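Local coordinates for protein ethylbenzene dehydrogenase alpha-subunit (PDB 2IVF) that belongs to the molybdopterin oxidoreductase family and holds a molybdenum atom, an iron/sulfur cluster and the dinucleotides MGD and MD1, at residues A[294-299]-A[421-426]; A[281-286]-A[298-303]; A[311-316]-A[427-432]. One frame throughout, in Å; residues are numbered along the deposited sequence.

The three contacts line up outward from the guanine end of MGD. Contact 2 cradles the base and ribose between two loops that follow neighbouring strands. Contact 1, with its centre about 8 Å from that of contact 2, shares Val298 and Arg299 with it; the two are also tied by His295 NE2 and Ala282 O, 2.7 Å apart. Contact 3 packs helix 303-316 on helix 425-437, its centre about 13 Å from that of contact 1 and 18 Å from that of contact 2. It meets contact 1 where Leu431 CD1 lies 3.4 Å from Val296 CG2, but does not touch contact 2. The side chain of Ile428 is still about 13 Å from MGD.

Contact 1 (A[294-299]-A[421-426]); sequences LHVPVR and CGVPVS. With MGD (2-amino-5,6-dimercapto-7-methyl-3,7,8a,9-tetrahydro-8-oxa-1,3,9,10-tetraaza-anthracen-4-one guanosine dinucleotide), chain M.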
loop_
_atom_site.group_PDB
_atom_site.type_symbol
_atom_site.label_atom_id
_atom_site.label_comp_id
_atom_site.label_asym_id
_atom_site.label_seq_id
_atom_site.Cartn_x
_atom_site.Cartn_y
_atom_site.Cartn_z
ATOM N N LEU A 294 19.313 -12.460 -3.079
ATOM C CA LEU A 294 20.304 -11.975 -2.173
ATOM C C LEU A 294 19.776 -10.771 -1.494
ATOM O O LEU A 294 19.151 -9.911 -2.114
ATOM C CB LEU A 294 21.559 -11.537 -2.954
ATOM C CG LEU A 294 22.457 -12.667 -3.509
ATOM C CD1 LEU A 294 23.525 -12.073 -4.420
ATOM C CD2 LEU A 294 23.105 -13.378 -2.344
ATOM N N HIS A 295 20.032 -10.726 -0.219
ATOM C CA HIS A 295 19.940 -9.521 0.574
ATOM C C HIS A 295 21.325 -9.030 0.914
ATOM O O HIS A 295 22.159 -9.764 1.521
ATOM C CB HIS A 295 19.174 -9.850 1.864
ATOM C CG HIS A 295 19.093 -8.718 2.804
ATOM N ND1 HIS A 295 19.174 -8.903 4.162
ATOM C CD2 HIS A 295 19.024 -7.371 2.601
ATOM C CE1 HIS A 295 19.088 -7.725 4.761
ATOM N NE2 HIS A 295 18.966 -6.786 3.837
ATOM N N VAL A 296 21.566 -7.758 0.608
ATOM C CA VAL A 296 22.808 -7.111 0.968
ATOM C C VAL A 296 22.479 -6.218 2.170
ATOM O O VAL A 296 21.827 -5.193 2.012
ATOM C CB VAL A 296 23.385 -6.311 -0.231
ATOM C CG1 VAL A 296 24.595 -5.464 0.204
ATOM C CG2 VAL A 296 23.726 -7.242 -1.461
ATOM N N PRO A 297 22.881 -6.647 3.395
ATOM C CA PRO A 297 22.408 -6.050 4.624
ATOM C C PRO A 297 23.249 -4.866 5.034
ATOM O O PRO A 297 23.931 -4.843 6.078
ATOM C CB PRO A 297 22.489 -7.202 5.617
ATOM C CG PRO A 297 23.641 -7.982 5.159
ATOM C CD PRO A 297 23.733 -7.828 3.663
ATOM N N VAL A 298 23.207 -3.851 4.216
ATOM C CA VAL A 298 24.005 -2.631 4.569
ATOM C C VAL A 298 23.638 -2.014 5.898
ATOM O O VAL A 298 22.471 -1.948 6.258
ATOM C CB VAL A 298 23.896 -1.565 3.468
ATOM C CG1 VAL A 298 24.653 -2.064 2.180
ATOM C CG2 VAL A 298 22.427 -1.176 3.193
ATOM N N ARG A 299 24.636 -1.523 6.632
ATOM C CA ARG A 299 24.344 -0.627 7.729
ATOM C C ARG A 299 23.615 0.595 7.151
ATOM O O ARG A 299 23.975 1.060 6.077
ATOM C CB ARG A 299 25.616 -0.191 8.429
ATOM C CG ARG A 299 26.244 -1.298 9.222
ATOM C CD ARG A 299 27.519 -0.836 9.954
ATOM N NE ARG A 299 28.276 -2.054 10.215
ATOM C CZ ARG A 299 29.593 -2.148 10.346
ATOM N NH1 ARG A 299 30.356 -1.049 10.330
ATOM N NH2 ARG A 299 30.139 -3.363 10.532
ATOM N N CYS A 421 30.408 -1.218 5.890
ATOM C CA CYS A 421 28.990 -1.357 5.609
ATOM C C CYS A 421 28.321 -2.616 6.161
ATOM O O CYS A 421 27.099 -2.792 6.012
ATOM C CB CYS A 421 28.728 -1.310 4.109
ATOM S SG CYS A 421 29.392 -2.737 3.156
ATOM N N GLY A 422 29.107 -3.477 6.789
ATOM C CA GLY A 422 28.578 -4.687 7.387
ATOM C C GLY A 422 28.181 -5.782 6.418
ATOM O O GLY A 422 27.634 -6.797 6.822
ATOM N N VAL A 423 28.495 -5.619 5.139
ATOM C CA VAL A 423 28.201 -6.661 4.140
ATOM C C VAL A 423 29.404 -7.594 4.127
ATOM O O VAL A 423 30.538 -7.121 4.143
ATOM C CB VAL A 423 27.983 -6.012 2.763
ATOM C CG1 VAL A 423 27.650 -7.060 1.693
ATOM C CG2 VAL A 423 26.853 -5.005 2.865
ATOM N N PRO A 424 29.181 -8.923 4.160
ATOM C CA PRO A 424 30.302 -9.854 4.177
ATOM C C PRO A 424 31.203 -9.668 2.953
ATOM O O PRO A 424 30.720 -9.361 1.849
ATOM C CB PRO A 424 29.618 -11.248 4.146
ATOM C CG PRO A 424 28.288 -11.024 4.592
ATOM C CD PRO A 424 27.880 -9.621 4.213
ATOM N N VAL A 425 32.505 -9.818 3.153
ATOM C CA VAL A 425 33.492 -9.823 2.061
ATOM C C VAL A 425 33.113 -10.709 0.861
ATOM O O VAL A 425 33.263 -10.304 -0.319
ATOM C CB VAL A 425 34.860 -10.262 2.597
ATOM C CG1 VAL A 425 35.857 -10.469 1.466
ATOM C CG2 VAL A 425 35.378 -9.208 3.614
ATOM N N SER A 426 32.601 -11.895 1.155
ATOM C CA SER A 426 32.252 -12.868 0.122
ATOM C C SER A 426 31.238 -12.273 -0.837
ATOM O O SER A 426 31.300 -12.469 -2.045
ATOM C CB SER A 426 31.729 -14.162 0.760
ATOM O OG SER A 426 30.613 -13.941 1.642
HETATM P PB MGD M . 11.000 3.931 0.209
HETATM O O1B MGD M . 9.618 3.465 0.507
HETATM O O2B MGD M . 11.474 5.081 1.022
HETATM O O3B MGD M . 11.293 4.298 -1.297
HETATM O O3A MGD M . 9.092 4.335 -2.580
HETATM P PA MGD M . 10.594 3.805 -2.679
HETATM O O1A MGD M . 10.493 2.347 -2.796
HETATM O O2A MGD M . 11.311 4.530 -3.712
HETATM O "O5'" MGD M . 12.038 2.720 0.418
HETATM C "C5'" MGD M . 12.028 1.998 1.658
HETATM C "C4'" MGD M . 13.276 1.127 1.765
HETATM O "O4'" MGD M . 14.428 1.945 1.914
HETATM C "C3'" MGD M . 13.125 0.471 3.118
HETATM O "O3'" MGD M . 12.484 -0.781 2.903
HETATM C "C2'" MGD M . 14.579 0.310 3.581
HETATM O "O2'" MGD M . 14.921 -1.088 3.633
HETATM C "C1'" MGD M . 15.386 1.052 2.503
HETATM N N9 MGD M . 16.460 1.837 3.156
HETATM C C8 MGD M . 16.350 2.751 4.133
HETATM N N7 MGD M . 17.545 3.278 4.425
HETATM C C5 MGD M . 18.432 2.682 3.587
HETATM C C6 MGD M . 19.803 2.740 3.381
HETATM O O6 MGD M . 20.589 3.444 4.027
HETATM N N1 MGD M . 20.338 1.934 2.372
HETATM C C2 MGD M . 19.594 1.050 1.575
HETATM N N2 MGD M . 20.219 0.283 0.617
HETATM N N3 MGD M . 18.269 1.028 1.776
HETATM C C4 MGD M . 17.708 1.793 2.761
HETATM C C10 MGD M . 8.811 5.679 -2.435
HETATM C C11 MGD M . 7.738 6.051 -3.429
HETATM O O11 MGD M . 6.652 5.253 -3.190
HETATM C C12 MGD M . 7.365 7.540 -3.445
HETATM S S12 MGD M . 8.555 8.799 -3.146
HETATM C C13 MGD M . 6.068 7.908 -3.706
HETATM S S13 MGD M . 5.657 9.587 -3.751
HETATM C C14 MGD M . 5.015 6.877 -3.925
HETATM N N15 MGD M . 4.276 6.745 -2.637
HETATM C C16 MGD M . 3.656 5.536 -2.269
HETATM C C17 MGD M . 2.848 5.415 -1.168
HETATM O O17 MGD M . 2.633 6.386 -0.404
HETATM N N18 MGD M . 2.286 4.151 -0.897
HETATM C C19 MGD M . 2.493 3.064 -1.688
HETATM N N19 MGD M . 1.911 1.901 -1.332
HETATM N N20 MGD M . 3.319 3.213 -2.734
HETATM C C21 MGD M . 3.859 4.401 -3.047
HETATM N N22 MGD M . 4.701 4.526 -4.148
HETATM C C23 MGD M . 5.722 5.529 -4.239
#
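Val423 turns both methyls toward the end of strand 294-296, and CG2 does most of the touching. It lies 3.5 Å from Val296 CG1, the two side chains slanting across one another, and 3.7 Å from Val298 CG1, where the two valines run alongside and point the same way. CD of the Pro297 ring adds a looser contact with the same methyl. In Val296, CG1 trans to the backbone N (chi1 172°) is the branch that reaches Val423. Val298 splits its two methyls: CG1 faces Val423, while CG2 is 3.7 Å from N2 of MGD, so one side chain joins the protein packing to the MGD pocket. Pro297 is the centre of an inverse gamma turn, with a weak bond from Val298 N to Val296 O, and this kink ends the strand.

Beyond the turn the polar part begins. Arg299 N donates to Cys421 O over 2.8 Å, nearly straight at 161°, although the donor is tilted well off the carbonyl plane. The same oxygen also receives the CA-H of Val298, with CA 3.4 Å away. The Arg299 chain, extended from CG to NE, then carries its guanidinium over the backbone of Gly422: one face looks onto Gly422 N, and NH2 comes within 3.8 Å of Gly422 CA. Gly422 leaves the helix ending at Cys421 with positive phi (74°) and presents no side chain to this flat group. NH1 has a weak bond to Ala419 O in helix 414-421. The neighbouring beta-subunit packs Phe281 on Pro297. Here an edge strand of a parallel, Rossmann-like sheet passes into a nucleotide-binding loop, with the junction between helices 414-421 and 425-437 packed beside the MGD pocket.

Contact 2 (A[281-286]-A[298-303]); sequences IAPDFN and VRVGSD. With MGD (2-amino-5,6-dimercapto-7-methyl-3,7,8a,9-tetrahydro-8-oxa-1,3,9,10-tetraaza-anthracen-4-one guanosine dinucleotide), chain M.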
loop_
_atom_site.group_PDB
_atom_site.type_symbol
_atom_site.label_atom_id
_atom_site.label_comp_id
_atom_site.label_asym_id
_atom_site.label_seq_id
_atom_site.Cartn_x
_atom_site.Cartn_y
_atom_site.Cartn_z
ATOM N N ILE A 281 19.308 -4.442 -1.703
ATOM C CA ILE A 281 20.248 -3.773 -0.814
ATOM C C ILE A 281 19.386 -2.945 0.143
ATOM O O ILE A 281 18.734 -1.964 -0.257
ATOM C CB ILE A 281 21.238 -2.859 -1.561
ATOM C CG1 ILE A 281 21.945 -3.612 -2.666
ATOM C CG2 ILE A 281 22.247 -2.260 -0.551
ATOM C CD1 ILE A 281 22.830 -2.718 -3.541
ATOM N N ALA A 282 19.346 -3.380 1.402
ATOM C CA ALA A 282 18.510 -2.772 2.413
ATOM C C ALA A 282 19.135 -3.093 3.766
ATOM O O ALA A 282 19.658 -4.206 3.961
ATOM C CB ALA A 282 17.070 -3.318 2.362
ATOM N N PRO A 283 18.981 -2.198 4.718
ATOM C CA PRO A 283 19.489 -2.523 6.048
ATOM C C PRO A 283 18.698 -3.659 6.673
ATOM O O PRO A 283 19.301 -4.568 7.251
ATOM C CB PRO A 283 19.370 -1.217 6.825
ATOM C CG PRO A 283 18.631 -0.306 5.984
ATOM C CD PRO A 283 18.441 -0.846 4.622
ATOM N N ASP A 284 17.388 -3.629 6.492
ATOM C CA ASP A 284 16.491 -4.680 6.943
ATOM C C ASP A 284 16.254 -5.667 5.822
ATOM O O ASP A 284 16.346 -5.341 4.630
ATOM C CB ASP A 284 15.165 -4.122 7.459
ATOM C CG ASP A 284 14.465 -3.182 6.457
ATOM O OD1 ASP A 284 15.093 -2.215 6.032
ATOM O OD2 ASP A 284 13.284 -3.400 6.166
ATOM N N PHE A 285 15.942 -6.888 6.196
ATOM C CA PHE A 285 15.483 -7.891 5.215
ATOM C C PHE A 285 14.080 -7.466 4.861
ATOM O O PHE A 285 13.126 -7.950 5.435
ATOM C CB PHE A 285 15.510 -9.281 5.866
ATOM C CG PHE A 285 15.273 -10.437 4.926
ATOM C CD1 PHE A 285 16.146 -10.698 3.874
ATOM C CD2 PHE A 285 14.221 -11.297 5.142
ATOM C CE1 PHE A 285 15.940 -11.797 3.040
ATOM C CE2 PHE A 285 14.030 -12.403 4.313
ATOM C CZ PHE A 285 14.884 -12.650 3.287
ATOM N N ASN A 286 13.959 -6.540 3.901
ATOM C CA ASN A 286 12.755 -5.733 3.746
ATOM C C ASN A 286 11.634 -6.469 2.982
ATOM O O ASN A 286 11.816 -7.626 2.560
ATOM C CB ASN A 286 13.150 -4.334 3.185
ATOM C CG ASN A 286 13.162 -4.252 1.669
ATOM O OD1 ASN A 286 12.995 -5.243 0.975
ATOM N ND2 ASN A 286 13.399 -3.034 1.143
ATOM N N VAL A 298 23.207 -3.851 4.216
ATOM C CA VAL A 298 24.005 -2.631 4.569
ATOM C C VAL A 298 23.638 -2.014 5.898
ATOM O O VAL A 298 22.471 -1.948 6.258
ATOM C CB VAL A 298 23.896 -1.565 3.468
ATOM C CG1 VAL A 298 24.653 -2.064 2.180
ATOM C CG2 VAL A 298 22.427 -1.176 3.193
ATOM N N ARG A 299 24.636 -1.523 6.632
ATOM C CA ARG A 299 24.344 -0.627 7.729
ATOM C C ARG A 299 23.615 0.595 7.151
ATOM O O ARG A 299 23.975 1.060 6.077
ATOM C CB ARG A 299 25.616 -0.191 8.429
ATOM C CG ARG A 299 26.244 -1.298 9.222
ATOM C CD ARG A 299 27.519 -0.836 9.954
ATOM N NE ARG A 299 28.276 -2.054 10.215
ATOM C CZ ARG A 299 29.593 -2.148 10.346
ATOM N NH1 ARG A 299 30.356 -1.049 10.330
ATOM N NH2 ARG A 299 30.139 -3.363 10.532
ATOM N N VAL A 300 22.611 1.102 7.866
ATOM C CA VAL A 300 21.861 2.286 7.405
ATOM C C VAL A 300 22.862 3.349 6.974
ATOM O O VAL A 300 23.739 3.664 7.725
ATOM C CB VAL A 300 20.966 2.855 8.501
ATOM C CG1 VAL A 300 20.292 4.090 7.998
ATOM C CG2 VAL A 300 19.947 1.780 8.972
ATOM N N GLY A 301 22.734 3.855 5.739
ATOM C CA GLY A 301 23.556 4.931 5.240
ATOM C C GLY A 301 24.950 4.596 4.738
ATOM O O GLY A 301 25.690 5.495 4.356
ATOM N N SER A 302 25.316 3.313 4.745
ATOM C CA SER A 302 26.651 2.901 4.382
ATOM C C SER A 302 26.827 2.414 2.950
ATOM O O SER A 302 27.903 1.862 2.638
ATOM C CB SER A 302 27.136 1.786 5.313
ATOM O OG SER A 302 26.387 0.602 5.132
ATOM N N ASP A 303 25.797 2.557 2.108
ATOM C CA ASP A 303 25.835 2.019 0.756
ATOM C C ASP A 303 27.048 2.398 -0.088
ATOM O O ASP A 303 27.489 1.607 -0.929
ATOM C CB ASP A 303 24.584 2.410 -0.022
ATOM C CG ASP A 303 23.321 1.854 0.578
ATOM O OD1 ASP A 303 23.093 2.029 1.807
ATOM O OD2 ASP A 303 22.507 1.310 -0.197
HETATM P PB MGD M . 11.000 3.931 0.209
HETATM O O1B MGD M . 9.618 3.465 0.507
HETATM O O2B MGD M . 11.474 5.081 1.022
HETATM O O3B MGD M . 11.293 4.298 -1.297
HETATM O O3A MGD M . 9.092 4.335 -2.580
HETATM P PA MGD M . 10.594 3.805 -2.679
HETATM O O1A MGD M . 10.493 2.347 -2.796
HETATM O O2A MGD M . 11.311 4.530 -3.712
HETATM O "O5'" MGD M . 12.038 2.720 0.418
HETATM C "C5'" MGD M . 12.028 1.998 1.658
HETATM C "C4'" MGD M . 13.276 1.127 1.765
HETATM O "O4'" MGD M . 14.428 1.945 1.914
HETATM C "C3'" MGD M . 13.125 0.471 3.118
HETATM O "O3'" MGD M . 12.484 -0.781 2.903
HETATM C "C2'" MGD M . 14.579 0.310 3.581
HETATM O "O2'" MGD M . 14.921 -1.088 3.633
HETATM C "C1'" MGD M . 15.386 1.052 2.503
HETATM N N9 MGD M . 16.460 1.837 3.156
HETATM C C8 MGD M . 16.350 2.751 4.133
HETATM N N7 MGD M . 17.545 3.278 4.425
HETATM C C5 MGD M . 18.432 2.682 3.587
HETATM C C6 MGD M . 19.803 2.740 3.381
HETATM O O6 MGD M . 20.589 3.444 4.027
HETATM N N1 MGD M . 20.338 1.934 2.372
HETATM C C2 MGD M . 19.594 1.050 1.575
HETATM N N2 MGD M . 20.219 0.283 0.617
HETATM N N3 MGD M . 18.269 1.028 1.776
HETATM C C4 MGD M . 17.708 1.793 2.761
HETATM C C10 MGD M . 8.811 5.679 -2.435
HETATM C C11 MGD M . 7.738 6.051 -3.429
HETATM O O11 MGD M . 6.652 5.253 -3.190
HETATM C C12 MGD M . 7.365 7.540 -3.445
HETATM S S12 MGD M . 8.555 8.799 -3.146
HETATM C C13 MGD M . 6.068 7.908 -3.706
HETATM S S13 MGD M . 5.657 9.587 -3.751
HETATM C C14 MGD M . 5.015 6.877 -3.925
HETATM N N15 MGD M . 4.276 6.745 -2.637
HETATM C C16 MGD M . 3.656 5.536 -2.269
HETATM C C17 MGD M . 2.848 5.415 -1.168
HETATM O O17 MGD M . 2.633 6.386 -0.404
HETATM N N18 MGD M . 2.286 4.151 -0.897
HETATM C C19 MGD M . 2.493 3.064 -1.688
HETATM N N19 MGD M . 1.911 1.901 -1.332
HETATM N N20 MGD M . 3.319 3.213 -2.734
HETATM C C21 MGD M . 3.859 4.401 -3.047
HETATM N N22 MGD M . 4.701 4.526 -4.148
HETATM C C23 MGD M . 5.722 5.529 -4.239
#
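Pro283 and Val298 bring the two loops closest, their CA atoms 4.8 Å apart, and no hydrogen bond joins the loops directly: the CA-H of Pro283 leans on Val298 O, with CA and O 3.0 Å apart, while a type II turn runs from Arg299 to Ser302. Around this point the side chains shape a guanine site. The Pro283 ring lies over one face of the base, CD 3.3 Å from C4 of MGD, and its CB meets Val300 CG2 at 3.7 Å. Ile281 CG2 touches both Val298 CG1, at 3.6 Å, and the carboxylate oxygen OD2 of Asp303. That carboxylate reads the base edge with two oxygens: OD1 takes N1 of MGD at 2.8 Å in an almost straight bond (176°), and OD2 takes N2 at 2.6 Å. Ile281 O is a second acceptor for N2, and Gly301 N in the turn donates to O6 at 2.8 Å. Next to the base, Asp284 OD1 accepts from O2' and Asn286 ND2 donates to O3', so both ribose hydroxyls are held by one loop. Arg299 O, gripped by Ser302 N and OG, fixes the turn. The loops follow strands 277-281 and 294-296; Asp303 begins helix 303-316, whose Phe306 and Trp307 pack on Ile281, and strand 915-917 meets Pro283 and Val300 through Gln915.

Contact 3 (A[311-316]-A[427-432]); sequences SQVMID and LIRELG
Val313 rests on the bare backbone of Gly432 where two helices of a Rossmann-like alpha/beta fold cross. Helix 303-316 follows strand 294-296 of the parallel sheet, and helix 425-437 leads into strand 440-444; their short segments cross at -60°, with axes 8.6 Å apart at closest.

Apolar packing comes first. Val313 points its side chain at the other helix and spreads its two methyls over it. CG1, trans to the backbone N (chi1 168°), lies 4.0 Å from Gly432 CA, and with no side chain at the glycine the CA atoms of Val313 and Gly432 come within 5.5 Å. CG2 is the branch nearer Ile428, 4.4 Å from its CG2, a loose contact. CG1 also passes the aliphatic CG of Arg429. Pro414 of helix 414-421 packs on Val313, Ile428 and Arg429 together, so that helix also takes part in the packing.

Charge plays little part across the crossing, and no hydrogen bond joins the segments. Asp316 OD2 and Arg429 NH2 stay 6.5 Å apart, too far for a salt bridge; Arg429 NH2 pairs instead with Glu415. On a different side of its helix, Glu430 forms salt bridges to Lys434 and to Arg279 of the neighbouring beta-subunit, while Leu427 and Leu431 pack on strand 294-296.

Backbone carbonyls lie close by. Val313 CG1 is loosely near Arg429 O, and CG2 near Ile428 O, an oxygen already used by Gly432 N within its own helix. Met314 lies against Gly432 and also touches Ala464 of helix 454-467. Its SD is 4.0 Å from Gly432 O, an oxygen that Met314 CG approaches to 3.4 Å.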
loop_
_atom_site.group_PDB
_atom_site.type_symbol
_atom_site.label_atom_id
_atom_site.label_comp_id
_atom_site.label_asym_id
_atom_site.label_seq_id
_atom_site.Cartn_x
_atom_site.Cartn_y
_atom_site.Cartn_z
ATOM N N SER A 311 33.528 -1.498 -6.817
ATOM C CA SER A 311 34.374 -0.845 -7.791
ATOM C C SER A 311 35.810 -1.253 -7.603
ATOM O O SER A 311 36.533 -1.443 -8.579
ATOM C CB SER A 311 34.261 0.657 -7.660
ATOM O OG SER A 311 32.919 1.063 -7.844
ATOM N N GLN A 312 36.248 -1.367 -6.340
ATOM C CA GLN A 312 37.593 -1.781 -6.045
ATOM C C GLN A 312 37.843 -3.178 -6.578
ATOM O O GLN A 312 38.901 -3.455 -7.131
ATOM C CB GLN A 312 37.874 -1.725 -4.547
ATOM C CG GLN A 312 39.350 -1.815 -4.187
ATOM C CD GLN A 312 39.942 -3.225 -4.147
ATOM O OE1 GLN A 312 41.170 -3.370 -4.182
ATOM N NE2 GLN A 312 39.094 -4.253 -4.094
ATOM N N VAL A 313 36.852 -4.039 -6.452
ATOM C CA VAL A 313 36.951 -5.400 -6.982
ATOM C C VAL A 313 37.180 -5.405 -8.490
ATOM O O VAL A 313 38.115 -6.048 -8.982
ATOM C CB VAL A 313 35.747 -6.231 -6.589
ATOM C CG1 VAL A 313 35.690 -7.573 -7.393
ATOM C CG2 VAL A 313 35.763 -6.491 -5.112
ATOM N N MET A 314 36.337 -4.673 -9.221
ATOM C CA MET A 314 36.420 -4.623 -10.652
ATOM C C MET A 314 37.705 -3.997 -11.115
ATOM O O MET A 314 38.240 -4.399 -12.137
ATOM C CB MET A 314 35.249 -3.829 -11.239
ATOM C CG MET A 314 33.900 -4.430 -10.986
ATOM S SD MET A 314 32.603 -3.600 -11.939
ATOM C CE MET A 314 32.088 -2.355 -10.785
ATOM N N ILE A 315 38.203 -3.006 -10.392
ATOM C CA ILE A 315 39.474 -2.396 -10.791
ATOM C C ILE A 315 40.620 -3.354 -10.470
ATOM O O ILE A 315 41.417 -3.687 -11.349
ATOM C CB ILE A 315 39.633 -0.981 -10.182
ATOM C CG1 ILE A 315 38.615 -0.040 -10.865
ATOM C CG2 ILE A 315 41.093 -0.455 -10.304
ATOM C CD1 ILE A 315 38.523 1.325 -10.250
ATOM N N ASP A 316 40.684 -3.833 -9.238
ATOM C CA ASP A 316 41.791 -4.671 -8.809
ATOM C C ASP A 316 41.905 -5.979 -9.622
ATOM O O ASP A 316 43.007 -6.447 -9.920
ATOM C CB ASP A 316 41.595 -4.987 -7.334
ATOM C CG ASP A 316 42.817 -5.578 -6.689
ATOM O OD1 ASP A 316 43.936 -5.104 -6.964
ATOM O OD2 ASP A 316 42.651 -6.504 -5.873
ATOM N N LEU A 427 30.295 -11.538 -0.281
ATOM C CA LEU A 427 29.211 -10.961 -1.055
ATOM C C LEU A 427 29.652 -9.712 -1.837
ATOM O O LEU A 427 29.206 -9.462 -2.950
ATOM C CB LEU A 427 28.055 -10.650 -0.089
ATOM C CG LEU A 427 26.689 -10.323 -0.636
ATOM C CD1 LEU A 427 26.288 -11.287 -1.826
ATOM C CD2 LEU A 427 25.639 -10.320 0.482
ATOM N N ILE A 428 30.496 -8.902 -1.227
ATOM C CA ILE A 428 31.129 -7.790 -1.926
ATOM C C ILE A 428 31.907 -8.313 -3.156
ATOM O O ILE A 428 31.733 -7.819 -4.292
ATOM C CB ILE A 428 32.062 -7.030 -0.996
ATOM C CG1 ILE A 428 31.239 -6.345 0.121
ATOM C CG2 ILE A 428 32.935 -6.036 -1.834
ATOM C CD1 ILE A 428 32.087 -5.472 1.172
ATOM N N ARG A 429 32.718 -9.345 -2.945
ATOM C CA ARG A 429 33.529 -9.884 -4.041
ATOM C C ARG A 429 32.652 -10.553 -5.094
ATOM O O ARG A 429 32.848 -10.323 -6.293
ATOM C CB ARG A 429 34.602 -10.833 -3.523
ATOM C CG ARG A 429 35.804 -10.936 -4.467
ATOM C CD ARG A 429 37.033 -11.468 -3.803
ATOM N NE ARG A 429 37.855 -10.478 -3.123
ATOM C CZ ARG A 429 38.332 -10.616 -1.882
ATOM N NH1 ARG A 429 38.039 -11.681 -1.120
ATOM N NH2 ARG A 429 39.099 -9.659 -1.382
ATOM N N GLU A 430 31.668 -11.352 -4.662
ATOM C CA GLU A 430 30.745 -11.976 -5.610
ATOM C C GLU A 430 29.993 -10.975 -6.488
ATOM O O GLU A 430 29.909 -11.145 -7.703
ATOM C CB GLU A 430 29.703 -12.822 -4.895
ATOM C CG GLU A 430 28.762 -13.555 -5.849
ATOM C CD GLU A 430 27.758 -14.425 -5.088
ATOM O OE1 GLU A 430 28.163 -14.990 -4.050
ATOM O OE2 GLU A 430 26.607 -14.491 -5.541
ATOM N N LEU A 431 29.425 -9.954 -5.861
ATOM C CA LEU A 431 28.694 -8.954 -6.585
ATOM C C LEU A 431 29.578 -8.020 -7.417
ATOM O O LEU A 431 29.139 -7.548 -8.481
ATOM C CB LEU A 431 27.754 -8.179 -5.662
ATOM C CG LEU A 431 26.575 -9.025 -5.144
ATOM C CD1 LEU A 431 25.743 -8.328 -4.002
ATOM C CD2 LEU A 431 25.633 -9.486 -6.310
ATOM N N GLY A 432 30.796 -7.748 -6.953
ATOM C CA GLY A 432 31.791 -7.037 -7.771
ATOM C C GLY A 432 31.983 -7.713 -9.104
ATOM O O GLY A 432 31.945 -7.080 -10.172
#